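Side-chain contacts in 'Carboxyl esterase 2 (Tuber melanosporum Mel28, PDB 5MIF), which probably hydrolyses carboxylic esters as an archaea-like carboxylesterase of the alpha/beta hydrolase fold: residues Gly118-Gly123 against Gly193-Ser198; Val154-Pro159 against Arg258-Ala263; Gln292-Gly297 against Ile309-Gly314. All coordinates share one frame; numbering follows the deposited sequence.

Interaction 1: residues Gly118-Gly123 against Gly193-Ser198; sequences GGWVFG and GELSSS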
ATOM      1  N   GLY A 118      10.256  18.851  -4.361  1.00 39.19           N
ATOM      2  CA  GLY A 118      10.784  20.063  -3.764  1.00 40.57           C
ATOM      3  C   GLY A 118      10.162  21.310  -4.384  1.00 46.16           C
ATOM      4  O   GLY A 118      10.767  22.384  -4.383  1.00 45.61           O
ATOM      5  N   GLY A 119       8.964  21.166  -4.951  1.00 44.56           N
ATOM      6  CA  GLY A 119       8.222  22.311  -5.459  1.00 44.71           C
ATOM      7  C   GLY A 119       8.864  23.033  -6.637  1.00 42.22           C
ATOM      8  O   GLY A 119       8.603  24.219  -6.838  1.00 42.67           O
ATOM      9  N   TRP A 120       9.720  22.322  -7.382  1.00 41.12           N
ATOM     10  CA  TRP A 120      10.500  22.848  -8.511  1.00 38.53           C
ATOM     11  C   TRP A 120      11.566  23.863  -8.080  1.00 41.29           C
ATOM     12  O   TRP A 120      12.370  24.266  -8.912  1.00 42.40           O
ATOM     13  CB  TRP A 120       9.589  23.484  -9.583  1.00 39.49           C
ATOM     14  CG  TRP A 120       8.559  22.549 -10.130  1.00 39.19           C
ATOM     15  CD1 TRP A 120       8.761  21.519 -11.019  1.00 38.81           C
ATOM     16  CD2 TRP A 120       7.164  22.533  -9.806  1.00 39.40           C
ATOM     17  NE1 TRP A 120       7.566  20.871 -11.267  1.00 39.28           N
ATOM     18  CE2 TRP A 120       6.573  21.474 -10.539  1.00 38.45           C
ATOM     19  CE3 TRP A 120       6.355  23.313  -8.973  1.00 40.41           C
ATOM     20  CZ2 TRP A 120       5.209  21.180 -10.463  1.00 38.22           C
ATOM     21  CZ3 TRP A 120       4.992  23.021  -8.901  1.00 43.74           C
ATOM     22  CH2 TRP A 120       4.435  21.965  -9.643  1.00 45.34           C
ATOM     23  N   VAL A 121      11.567  24.251  -6.797  1.00 42.00           N
ATOM     24  CA  VAL A 121      12.506  25.228  -6.228  1.00 40.44           C
ATOM     25  C   VAL A 121      13.653  24.594  -5.444  1.00 43.80           C
ATOM     26  O   VAL A 121      14.769  25.116  -5.442  1.00 44.90           O
ATOM     27  CB  VAL A 121      11.802  26.205  -5.250  1.00 44.07           C
ATOM     28  CG1 VAL A 121      12.640  27.467  -5.049  1.00 47.09           C
ATOM     29  CG2 VAL A 121      10.430  26.564  -5.742  1.00 42.85           C
ATOM     30  N   PHE A 122      13.365  23.488  -4.755  1.00 41.87           N
ATOM     31  CA  PHE A 122      14.352  22.815  -3.903  1.00 42.64           C
ATOM     32  C   PHE A 122      14.609  21.365  -4.308  1.00 43.35           C
ATOM     33  O   PHE A 122      13.876  20.783  -5.121  1.00 40.00           O
ATOM     34  CB  PHE A 122      13.910  22.844  -2.433  1.00 42.93           C
ATOM     35  CG  PHE A 122      13.689  24.226  -1.893  1.00 45.26           C
ATOM     36  CD1 PHE A 122      14.749  25.103  -1.756  1.00 51.44           C
ATOM     37  CD2 PHE A 122      12.419  24.653  -1.536  1.00 52.06           C
ATOM     38  CE1 PHE A 122      14.552  26.386  -1.267  1.00 53.29           C
ATOM     39  CE2 PHE A 122      12.212  25.933  -1.043  1.00 54.43           C
ATOM     40  CZ  PHE A 122      13.284  26.799  -0.912  1.00 50.55           C
ATOM     41  N   GLY A 123      15.643  20.782  -3.709  1.00 45.48           N
ATOM     42  CA  GLY A 123      15.924  19.372  -3.872  1.00 42.48           C
ATOM     43  C   GLY A 123      17.115  19.132  -4.773  1.00 40.49           C
ATOM     44  O   GLY A 123      17.609  20.056  -5.422  1.00 41.19           O
ATOM     45  N   GLY A 193       6.473  14.276  -9.405  1.00 34.68           N
ATOM     46  CA  GLY A 193       5.388  13.476  -9.933  1.00 35.79           C
ATOM     47  C   GLY A 193       4.762  14.181 -11.112  1.00 34.84           C
ATOM     48  O   GLY A 193       4.363  13.530 -12.077  1.00 36.61           O
ATOM     49  N   GLU A 194       4.692  15.512 -11.042  1.00 36.03           N
ATOM     50  CA  GLU A 194       4.294  16.311 -12.199  1.00 35.54           C
ATOM     51  C   GLU A 194       5.281  16.085 -13.334  1.00 34.61           C
ATOM     52  O   GLU A 194       4.879  15.874 -14.482  1.00 40.56           O
ATOM     53  CB  GLU A 194       4.208  17.805 -11.841  1.00 39.58           C
ATOM     54  CG  GLU A 194       3.702  18.709 -12.970  1.00 40.43           C
ATOM     55  CD  GLU A 194       4.827  19.322 -13.803  1.00 38.19           C
ATOM     56  OE1 GLU A 194       5.992  19.178 -13.405  1.00 37.67           O
ATOM     57  OE2 GLU A 194       4.550  19.964 -14.846  1.00 37.95           O
ATOM     58  N   LEU A 195       6.573  16.103 -13.016  1.00 31.97           N
ATOM     59  CA  LEU A 195       7.594  15.915 -14.042  1.00 34.99           C
ATOM     60  C   LEU A 195       7.552  14.508 -14.668  1.00 35.66           C
ATOM     61  O   LEU A 195       7.715  14.345 -15.889  1.00 34.00           O
ATOM     62  CB  LEU A 195       8.988  16.187 -13.452  1.00 35.10           C
ATOM     63  CG  LEU A 195       9.232  17.668 -13.092  1.00 38.21           C
ATOM     64  CD1 LEU A 195      10.510  17.851 -12.274  1.00 32.40           C
ATOM     65  CD2 LEU A 195       9.264  18.518 -14.349  1.00 32.09           C
ATOM     66  N   SER A 196       7.356  13.492 -13.829  1.00 34.80           N
ATOM     67  CA  SER A 196       7.330  12.113 -14.311  1.00 34.18           C
ATOM     68  C   SER A 196       6.189  11.930 -15.307  1.00 32.43           C
ATOM     69  O   SER A 196       6.390  11.457 -16.429  1.00 34.14           O
ATOM     70  CB  SER A 196       7.193  11.126 -13.138  1.00 35.56           C
ATOM     71  OG  SER A 196       7.342   9.777 -13.577  1.00 35.72           O
ATOM     72  N   SER A 197       4.993  12.341 -14.908  1.00 34.53           N
ATOM     73  CA  SER A 197       3.829  12.177 -15.767  1.00 36.77           C
ATOM     74  C   SER A 197       3.918  13.104 -16.981  1.00 38.51           C
ATOM     75  O   SER A 197       3.391  12.777 -18.046  1.00 36.14           O
ATOM     76  CB  SER A 197       2.539  12.445 -14.991  1.00 33.11           C
ATOM     77  OG  SER A 197       2.594  13.731 -14.414  1.00 40.83           O
ATOM     78  N   SER A 198       4.594  14.249 -16.827  1.00 36.83           N
ATOM     79  CA  SER A 198       4.818  15.145 -17.962  1.00 33.97           C
ATOM     80  C   SER A 198       5.702  14.518 -19.023  1.00 33.16           C
ATOM     81  O   SER A 198       5.394  14.590 -20.217  1.00 37.07           O
ATOM     82  CB  SER A 198       5.430  16.469 -17.501  1.00 39.32           C
ATOM     83  OG  SER A 198       5.599  17.354 -18.596  1.00 35.31           O
TER

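Interaction 2: residues Val154-Pro159 against Arg258-Ala263; sequences VAYPVP and RLEDVA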
ATOM      1  N   VAL A 154      15.063  28.961 -14.133  1.00 38.68           N
ATOM      2  CA  VAL A 154      14.255  28.670 -15.312  1.00 37.90           C
ATOM      3  C   VAL A 154      12.798  28.550 -14.889  1.00 36.53           C
ATOM      4  O   VAL A 154      12.479  28.642 -13.704  1.00 37.41           O
ATOM      5  CB  VAL A 154      14.695  27.375 -16.011  1.00 37.45           C
ATOM      6  CG1 VAL A 154      16.121  27.500 -16.535  1.00 35.60           C
ATOM      7  CG2 VAL A 154      14.535  26.173 -15.061  1.00 31.87           C
ATOM      8  N   ALA A 155      11.909  28.381 -15.861  1.00 36.12           N
ATOM      9  CA  ALA A 155      10.505  28.144 -15.564  1.00 34.87           C
ATOM     10  C   ALA A 155       9.951  27.056 -16.466  1.00 36.32           C
ATOM     11  O   ALA A 155      10.607  26.640 -17.433  1.00 36.96           O
ATOM     12  CB  ALA A 155       9.696  29.427 -15.736  1.00 35.00           C
ATOM     13  N   TYR A 156       8.740  26.606 -16.161  1.00 35.42           N
ATOM     14  CA  TYR A 156       8.017  25.726 -17.068  1.00 38.21           C
ATOM     15  C   TYR A 156       8.118  26.274 -18.485  1.00 38.84           C
ATOM     16  O   TYR A 156       7.988  27.481 -18.684  1.00 38.59           O
ATOM     17  CB  TYR A 156       6.552  25.616 -16.646  1.00 39.91           C
ATOM     18  CG  TYR A 156       5.673  24.980 -17.697  1.00 41.51           C
ATOM     19  CD1 TYR A 156       5.580  23.599 -17.802  1.00 36.64           C
ATOM     20  CD2 TYR A 156       4.950  25.764 -18.589  1.00 38.36           C
ATOM     21  CE1 TYR A 156       4.806  23.014 -18.769  1.00 40.03           C
ATOM     22  CE2 TYR A 156       4.164  25.189 -19.560  1.00 43.27           C
ATOM     23  CZ  TYR A 156       4.088  23.808 -19.640  1.00 41.11           C
ATOM     24  OH  TYR A 156       3.318  23.212 -20.600  1.00 40.24           O
ATOM     25  N   PRO A 157       8.326  25.401 -19.484  1.00 38.52           N
ATOM     26  CA  PRO A 157       8.462  23.940 -19.483  1.00 38.09           C
ATOM     27  C   PRO A 157       9.905  23.454 -19.508  1.00 35.97           C
ATOM     28  O   PRO A 157      10.163  22.325 -19.930  1.00 38.37           O
ATOM     29  CB  PRO A 157       7.761  23.546 -20.786  1.00 38.37           C
ATOM     30  CG  PRO A 157       8.163  24.661 -21.721  1.00 43.56           C
ATOM     31  CD  PRO A 157       8.252  25.925 -20.863  1.00 36.98           C
ATOM     32  N   VAL A 158      10.846  24.293 -19.094  1.00 37.12           N
ATOM     33  CA  VAL A 158      12.248  23.933 -19.221  1.00 33.54           C
ATOM     34  C   VAL A 158      12.649  22.728 -18.335  1.00 34.36           C
ATOM     35  O   VAL A 158      13.310  21.814 -18.830  1.00 34.90           O
ATOM     36  CB  VAL A 158      13.155  25.172 -18.950  1.00 36.81           C
ATOM     37  CG1 VAL A 158      14.620  24.775 -18.867  1.00 33.12           C
ATOM     38  CG2 VAL A 158      12.953  26.200 -20.066  1.00 34.90           C
ATOM     39  N   PRO A 159      12.250  22.703 -17.044  1.00 36.62           N
ATOM     40  CA  PRO A 159      12.605  21.493 -16.280  1.00 34.07           C
ATOM     41  C   PRO A 159      11.976  20.216 -16.881  1.00 38.84           C
ATOM     42  O   PRO A 159      12.629  19.160 -16.903  1.00 36.33           O
ATOM     43  CB  PRO A 159      12.062  21.780 -14.878  1.00 36.52           C
ATOM     44  CG  PRO A 159      12.011  23.317 -14.795  1.00 34.97           C
ATOM     45  CD  PRO A 159      11.602  23.727 -16.192  1.00 35.64           C
ATOM     46  N   ARG A 258      -0.715  26.805 -16.814  1.00 45.07           N
ATOM     47  CA  ARG A 258      -1.185  25.746 -15.933  1.00 49.12           C
ATOM     48  C   ARG A 258      -2.281  24.882 -16.552  1.00 50.87           C
ATOM     49  O   ARG A 258      -2.542  23.774 -16.079  1.00 50.13           O
ATOM     50  CB  ARG A 258      -1.677  26.355 -14.628  1.00 46.96           C
ATOM     51  CG  ARG A 258      -0.602  27.144 -13.916  1.00 47.73           C
ATOM     52  CD  ARG A 258      -1.156  27.939 -12.768  1.00 44.61           C
ATOM     53  NE  ARG A 258      -0.196  28.940 -12.329  1.00 49.18           N
ATOM     54  CZ  ARG A 258      -0.456  29.894 -11.442  1.00 52.26           C
ATOM     55  NH1 ARG A 258      -1.654  29.975 -10.884  1.00 49.19           N
ATOM     56  NH2 ARG A 258       0.487  30.768 -11.113  1.00 50.94           N
ATOM     57  N   LEU A 259      -2.908  25.381 -17.613  1.00 47.69           N
ATOM     58  CA  LEU A 259      -3.989  24.652 -18.266  1.00 48.31           C
ATOM     59  C   LEU A 259      -3.465  23.668 -19.296  1.00 48.17           C
ATOM     60  O   LEU A 259      -4.192  22.771 -19.731  1.00 47.43           O
ATOM     61  CB  LEU A 259      -4.964  25.622 -18.937  1.00 50.29           C
ATOM     62  CG  LEU A 259      -5.734  26.567 -18.011  1.00 51.09           C
ATOM     63  CD1 LEU A 259      -6.510  27.579 -18.822  1.00 49.88           C
ATOM     64  CD2 LEU A 259      -6.658  25.799 -17.079  1.00 50.01           C
ATOM     65  N   GLU A 260      -2.205  23.837 -19.690  1.00 45.95           N
ATOM     66  CA  GLU A 260      -1.596  22.962 -20.683  1.00 44.06           C
ATOM     67  C   GLU A 260      -1.369  21.564 -20.128  1.00 45.17           C
ATOM     68  O   GLU A 260      -1.060  21.400 -18.948  1.00 44.87           O
ATOM     69  CB  GLU A 260      -0.277  23.552 -21.171  1.00 45.33           C
ATOM     70  CG  GLU A 260      -0.440  24.894 -21.872  1.00 50.23           C
ATOM     71  CD  GLU A 260       0.885  25.522 -22.260  1.00 48.84           C
ATOM     72  OE1 GLU A 260       1.915  24.813 -22.276  1.00 43.89           O
ATOM     73  OE2 GLU A 260       0.895  26.734 -22.539  1.00 53.96           O
ATOM     74  N   ASP A 261      -1.538  20.557 -20.975  1.00 45.89           N
ATOM     75  CA  ASP A 261      -1.399  19.182 -20.522  1.00 48.05           C
ATOM     76  C   ASP A 261       0.054  18.875 -20.117  1.00 45.66           C
ATOM     77  O   ASP A 261       0.281  18.108 -19.192  1.00 42.22           O
ATOM     78  CB  ASP A 261      -1.898  18.210 -21.599  1.00 49.47           C
ATOM     79  CG  ASP A 261      -1.255  18.453 -22.954  1.00 50.21           C
ATOM     80  OD1 ASP A 261      -0.487  19.427 -23.080  1.00 46.75           O
ATOM     81  OD2 ASP A 261      -1.526  17.672 -23.892  1.00 47.51           O
ATOM     82  N   VAL A 262       1.032  19.492 -20.780  1.00 43.65           N
ATOM     83  CA  VAL A 262       2.428  19.259 -20.419  1.00 38.68           C
ATOM     84  C   VAL A 262       2.705  19.745 -18.993  1.00 38.85           C
ATOM     85  O   VAL A 262       3.431  19.093 -18.249  1.00 42.78           O
ATOM     86  CB  VAL A 262       3.400  19.945 -21.408  1.00 39.08           C
ATOM     87  CG1 VAL A 262       4.857  19.796 -20.942  1.00 35.52           C
ATOM     88  CG2 VAL A 262       3.217  19.364 -22.799  1.00 38.46           C
ATOM     89  N   ALA A 263       2.099  20.861 -18.596  1.00 39.81           N
ATOM     90  CA  ALA A 263       2.228  21.356 -17.220  1.00 37.45           C
ATOM     91  C   ALA A 263       1.398  20.533 -16.238  1.00 40.05           C
ATOM     92  O   ALA A 263       1.823  20.246 -15.113  1.00 40.83           O
ATOM     93  CB  ALA A 263       1.808  22.823 -17.139  1.00 38.32           C
TER

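Interaction 3: residues Gln292-Gly297 against Ile309-Gly314; sequences QGEDFG and IIRVLG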
ATOM      1  N   GLN A 292      -5.601  15.222  -6.194  1.00 46.62           N
ATOM      2  CA  GLN A 292      -5.046  15.228  -7.545  1.00 48.08           C
ATOM      3  C   GLN A 292      -4.543  13.854  -7.974  1.00 42.48           C
ATOM      4  O   GLN A 292      -4.844  13.391  -9.080  1.00 44.79           O
ATOM      5  CB  GLN A 292      -3.911  16.254  -7.651  1.00 45.51           C
ATOM      6  CG  GLN A 292      -4.417  17.675  -7.645  1.00 51.60           C
ATOM      7  CD  GLN A 292      -3.327  18.689  -7.894  1.00 53.43           C
ATOM      8  OE1 GLN A 292      -2.258  18.366  -8.428  1.00 47.26           O
ATOM      9  NE2 GLN A 292      -3.571  19.926  -7.464  1.00 57.29           N
ATOM     10  N   GLY A 293      -3.767  13.213  -7.104  1.00 42.50           N
ATOM     11  CA  GLY A 293      -3.255  11.883  -7.392  1.00 40.63           C
ATOM     12  C   GLY A 293      -4.362  10.861  -7.575  1.00 43.17           C
ATOM     13  O   GLY A 293      -4.344  10.093  -8.542  1.00 42.31           O
ATOM     14  N   GLU A 294      -5.343  10.880  -6.672  1.00 40.54           N
ATOM     15  CA  GLU A 294      -6.439   9.910  -6.702  1.00 44.87           C
ATOM     16  C   GLU A 294      -7.300  10.091  -7.949  1.00 43.93           C
ATOM     17  O   GLU A 294      -7.632   9.117  -8.628  1.00 42.10           O
ATOM     18  CB  GLU A 294      -7.282  10.022  -5.416  1.00 44.20           C
ATOM     19  CG  GLU A 294      -6.507   9.624  -4.156  1.00 43.28           C
ATOM     20  CD  GLU A 294      -7.355   9.534  -2.876  1.00 46.87           C
ATOM     21  OE1 GLU A 294      -8.457  10.113  -2.806  1.00 47.83           O
ATOM     22  OE2 GLU A 294      -6.907   8.854  -1.925  1.00 48.01           O
ATOM     23  N   ASP A 295      -7.638  11.338  -8.267  1.00 45.58           N
ATOM     24  CA  ASP A 295      -8.407  11.626  -9.479  1.00 44.22           C
ATOM     25  C   ASP A 295      -7.639  11.214 -10.730  1.00 43.90           C
ATOM     26  O   ASP A 295      -8.225  10.664 -11.666  1.00 46.08           O
ATOM     27  CB  ASP A 295      -8.777  13.111  -9.556  1.00 49.45           C
ATOM     28  CG  ASP A 295      -9.856  13.496  -8.557  1.00 53.83           C
ATOM     29  OD1 ASP A 295     -10.555  12.591  -8.051  1.00 55.16           O
ATOM     30  OD2 ASP A 295     -10.005  14.702  -8.276  1.00 59.33           O
ATOM     31  N   PHE A 296      -6.337  11.484 -10.751  1.00 37.28           N
ATOM     32  CA  PHE A 296      -5.517  11.104 -11.896  1.00 39.39           C
ATOM     33  C   PHE A 296      -5.523   9.575 -12.060  1.00 40.93           C
ATOM     34  O   PHE A 296      -5.661   9.058 -13.171  1.00 42.24           O
ATOM     35  CB  PHE A 296      -4.086  11.643 -11.739  1.00 40.59           C
ATOM     36  CG  PHE A 296      -3.225  11.477 -12.965  1.00 37.82           C
ATOM     37  CD1 PHE A 296      -3.593  12.040 -14.175  1.00 40.76           C
ATOM     38  CD2 PHE A 296      -2.027  10.780 -12.897  1.00 41.20           C
ATOM     39  CE1 PHE A 296      -2.790  11.896 -15.308  1.00 42.08           C
ATOM     40  CE2 PHE A 296      -1.213  10.640 -14.016  1.00 41.69           C
ATOM     41  CZ  PHE A 296      -1.595  11.195 -15.226  1.00 42.36           C
ATOM     42  N   GLY A 297      -5.370   8.855 -10.951  1.00 39.94           N
ATOM     43  CA  GLY A 297      -5.400   7.404 -10.989  1.00 38.39           C
ATOM     44  C   GLY A 297      -6.729   6.839 -11.478  1.00 41.58           C
ATOM     45  O   GLY A 297      -6.746   5.956 -12.341  1.00 40.81           O
ATOM     46  N   ILE A 309      -3.869   2.520  -7.071  1.00 39.19           N
ATOM     47  CA  ILE A 309      -3.881   3.711  -6.224  1.00 39.53           C
ATOM     48  C   ILE A 309      -4.022   3.346  -4.747  1.00 42.10           C
ATOM     49  O   ILE A 309      -4.957   2.647  -4.338  1.00 42.08           O
ATOM     50  CB  ILE A 309      -5.026   4.687  -6.590  1.00 43.38           C
ATOM     51  CG1 ILE A 309      -5.187   4.811  -8.109  1.00 44.17           C
ATOM     52  CG2 ILE A 309      -4.783   6.041  -5.935  1.00 40.54           C
ATOM     53  CD1 ILE A 309      -6.606   5.085  -8.539  1.00 42.88           C
ATOM     54  N   ILE A 310      -3.082   3.835  -3.956  1.00 37.97           N
ATOM     55  CA  ILE A 310      -3.022   3.544  -2.539  1.00 38.50           C
ATOM     56  C   ILE A 310      -2.918   4.813  -1.695  1.00 39.58           C
ATOM     57  O   ILE A 310      -2.071   5.671  -1.943  1.00 39.81           O
ATOM     58  CB  ILE A 310      -1.833   2.634  -2.246  1.00 43.86           C
ATOM     59  CG1 ILE A 310      -2.209   1.184  -2.551  1.00 41.56           C
ATOM     60  CG2 ILE A 310      -1.396   2.741  -0.814  1.00 49.39           C
ATOM     61  CD1 ILE A 310      -0.993   0.299  -2.614  1.00 54.78           C
ATOM     62  N   ARG A 311      -3.793   4.916  -0.703  1.00 38.30           N
ATOM     63  CA  ARG A 311      -3.792   6.016   0.248  1.00 37.20           C
ATOM     64  C   ARG A 311      -3.249   5.534   1.581  1.00 42.66           C
ATOM     65  O   ARG A 311      -3.750   4.561   2.152  1.00 41.15           O
ATOM     66  CB  ARG A 311      -5.204   6.589   0.438  1.00 36.81           C
ATOM     67  CG  ARG A 311      -5.292   7.636   1.567  1.00 36.46           C
ATOM     68  CD  ARG A 311      -6.740   7.948   1.966  1.00 38.95           C
ATOM     69  NE  ARG A 311      -7.512   8.549   0.882  1.00 43.09           N
ATOM     70  CZ  ARG A 311      -8.715   9.104   1.036  1.00 47.69           C
ATOM     71  NH1 ARG A 311      -9.298   9.121   2.233  1.00 43.19           N
ATOM     72  NH2 ARG A 311      -9.343   9.630  -0.011  1.00 44.15           N
ATOM     73  N   VAL A 312      -2.226   6.219   2.075  1.00 39.39           N
ATOM     74  CA  VAL A 312      -1.592   5.868   3.330  1.00 38.76           C
ATOM     75  C   VAL A 312      -2.177   6.732   4.425  1.00 40.67           C
ATOM     76  O   VAL A 312      -2.065   7.958   4.376  1.00 41.88           O
ATOM     77  CB  VAL A 312      -0.059   6.072   3.265  1.00 38.70           C
ATOM     78  CG1 VAL A 312       0.606   5.482   4.487  1.00 37.78           C
ATOM     79  CG2 VAL A 312       0.498   5.447   2.008  1.00 36.06           C
ATOM     80  N   LEU A 313      -2.809   6.112   5.411  1.00 38.43           N
ATOM     81  CA  LEU A 313      -3.485   6.889   6.448  1.00 42.17           C
ATOM     82  C   LEU A 313      -2.511   7.400   7.511  1.00 39.27           C
ATOM     83  O   LEU A 313      -1.473   6.784   7.767  1.00 39.77           O
ATOM     84  CB  LEU A 313      -4.596   6.067   7.102  1.00 38.76           C
ATOM     85  CG  LEU A 313      -5.949   6.139   6.397  1.00 43.44           C
ATOM     86  CD1 LEU A 313      -5.882   5.513   4.987  1.00 38.63           C
ATOM     87  CD2 LEU A 313      -7.029   5.484   7.242  1.00 39.79           C
ATOM     88  N   GLY A 314      -2.836   8.548   8.101  1.00 42.50           N
ATOM     89  CA  GLY A 314      -2.078   9.089   9.222  1.00 41.88           C
ATOM     90  C   GLY A 314      -0.759   9.767   8.867  1.00 44.72           C
ATOM     91  O   GLY A 314       0.045  10.089   9.746  1.00 42.45           O
TER

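Interaction 1: residues Gly118-Gly123 against Gly193-Ser198
Trp120 meets Glu194 and Leu195 where the glycine-rich HGGGW loop of this alpha/beta hydrolase comes up to helix 191-206, the helix that follows the probable nucleophile elbow. In related esterases of the hormone-sensitive lipase type, backbone N-H groups of this loop form the oxyanion hole. Glycine suits Gly118 and Gly119 because both have positive phi, and Gly118 O gathers the turn by accepting from Val121 N and Phe122 N.

Glu194 can be followed outward from the helix. Its CB lies 3.8 Å from Trp120 CZ2, at the benzene end of the indole. With CG anti to the backbone N (chi1 -176°), the chain runs along this edge, and Glu194 CG, level with the ring plane, is also 3.8 Å from Trp120 CZ2, as is Glu194 CD. A bend at the next torsion then swings the carboxylate round until its plane stands 82° from that of the ring. OE1 thereby accepts a hydrogen bond of 3.1 Å from Trp120 NE1, distinctly bent at 142° and arriving from above the carboxylate plane. OE2 is taken up by Asn160 ND2, so both oxygens of this buried acid have donors.

A leucine suits the next position, filling the pyrrole side with hydrocarbon, while Phe251 stacks on the indole. A phenylalanine in place of Trp120 would probably leave Glu194 OE1 without its indole donor and open a gap beside Leu195. That leucine puts its CG 4.0 Å from Trp120 NE1, near the ring plane, and its CD1 4.3 Å from Trp120 CD1.

Interaction 2: residues Val154-Pro159 against Arg258-Ala263
Tyr156, joined to Pro157 by a cis peptide bond just ahead of helix 158-173, faces a chain segment whose residues Asp261 to Ala263 have helical backbone angles without regular helical bonds. The tyrosine carries nearly the whole contact. Its CG is anti to the backbone N (chi1 167°), which sends the ring out from the loop and over Ala263. The methyl CB of Ala263 sits over one ring face, displaced toward the rim, 3.8 Å from the centroid in a CH-pi contact; it comes within 3.4 Å of Tyr156 CE1. Alanine suits this close approach, having no longer chain in the way. Pro157 CB covers the opposite face, so the aromatic plate is held between two aliphatic groups. Val262 adds its branch obliquely, CG1 lying 3.9 Å from Tyr156 CE1.

At the far end, Tyr156 OH donates to Glu260 OE1 over 2.7 Å, approaching on the anti side and somewhat out of the carboxylate plane. The extended glutamate chain spans the distance from the loop to the hydroxyl.

Tyrosine thus supplies both an apolar plate and a polar end; the short bond to a solvent-exposed carboxylate is likely to restrain the ring and to favour a protonated phenol.

Interaction 3: residues Gln292-Gly297 against Ile309-Gly314
Glu294 on helix 290-302 and Arg311 on strand 307-312 join two elements of a beta-alpha-beta crossover through a salt bridge whose acid is buried; the segment axes run nearly antiparallel, at 160°. The arginine presents the side of its guanidinium that carries NE and NH2. NE donates to Glu294 OE2 over 2.9 Å and NH2 to Glu294 OE1 over 3.0 Å, both fairly straight. Each oxygen uses its syn lone pair in this side-on, two-nitrogen grip, and the two flat groups are only 11° from coplanar. A weak third bond runs from NH2 to Glu294 OE2. Arg311 reaches this position by a bend at chi3 (-63°), which turns its end toward the helix. Elsewhere in the two segments, Gln292 OE1 accepts from the backbone N of Thr221 and of Asp222, and Gly314 N donates to Glu285 OE1.

Beside the salt bridge, Ile309 brings CD1 to 3.4 Å from Gly297 C. Glycine is needed on this helix face: a beta carbon would fall 2.5 Å from Ile309 CG1. The branched isoleucine suits a strand and packs against the helix backbone.

Arg311 also pairs antiparallel with a strand of the second subunit, continuing the sheet across the interface, where Leu313 of that subunit packs on Glu294. Arg290 of the same chain and Arg311 of the second subunit both lie close to this guanidinium. Glu294 is therefore likely to offset a local build-up of positive charge while tying the helix to the last strand of this chain's sheet.

Helix 191-206 connects all three contacts. Interactions 1 and 2, with centres about 11 Å apart, touch directly: Ser198 OG probably hydrogen-bonds to Val262 O over 2.8 Å, and Leu195 CD2 packs 4.1 Å from Pro159 C. Interaction 3 lies about 17 Å from interaction 1, centre to centre, yet reaches the same helix through Phe296 CE2, 4.3 Å from Ser197 CB. Interactions 2 and 3 do not meet; their centres are about 23 Å apart and their nearest atoms about 8 Å. Interaction 1 adjoins the probable catalytic centre: Leu195 touches residues of the probable nucleophile elbow and Trp120 lies near, without touching, the presumed triad. Interaction 3 instead forms part of the subunit interface.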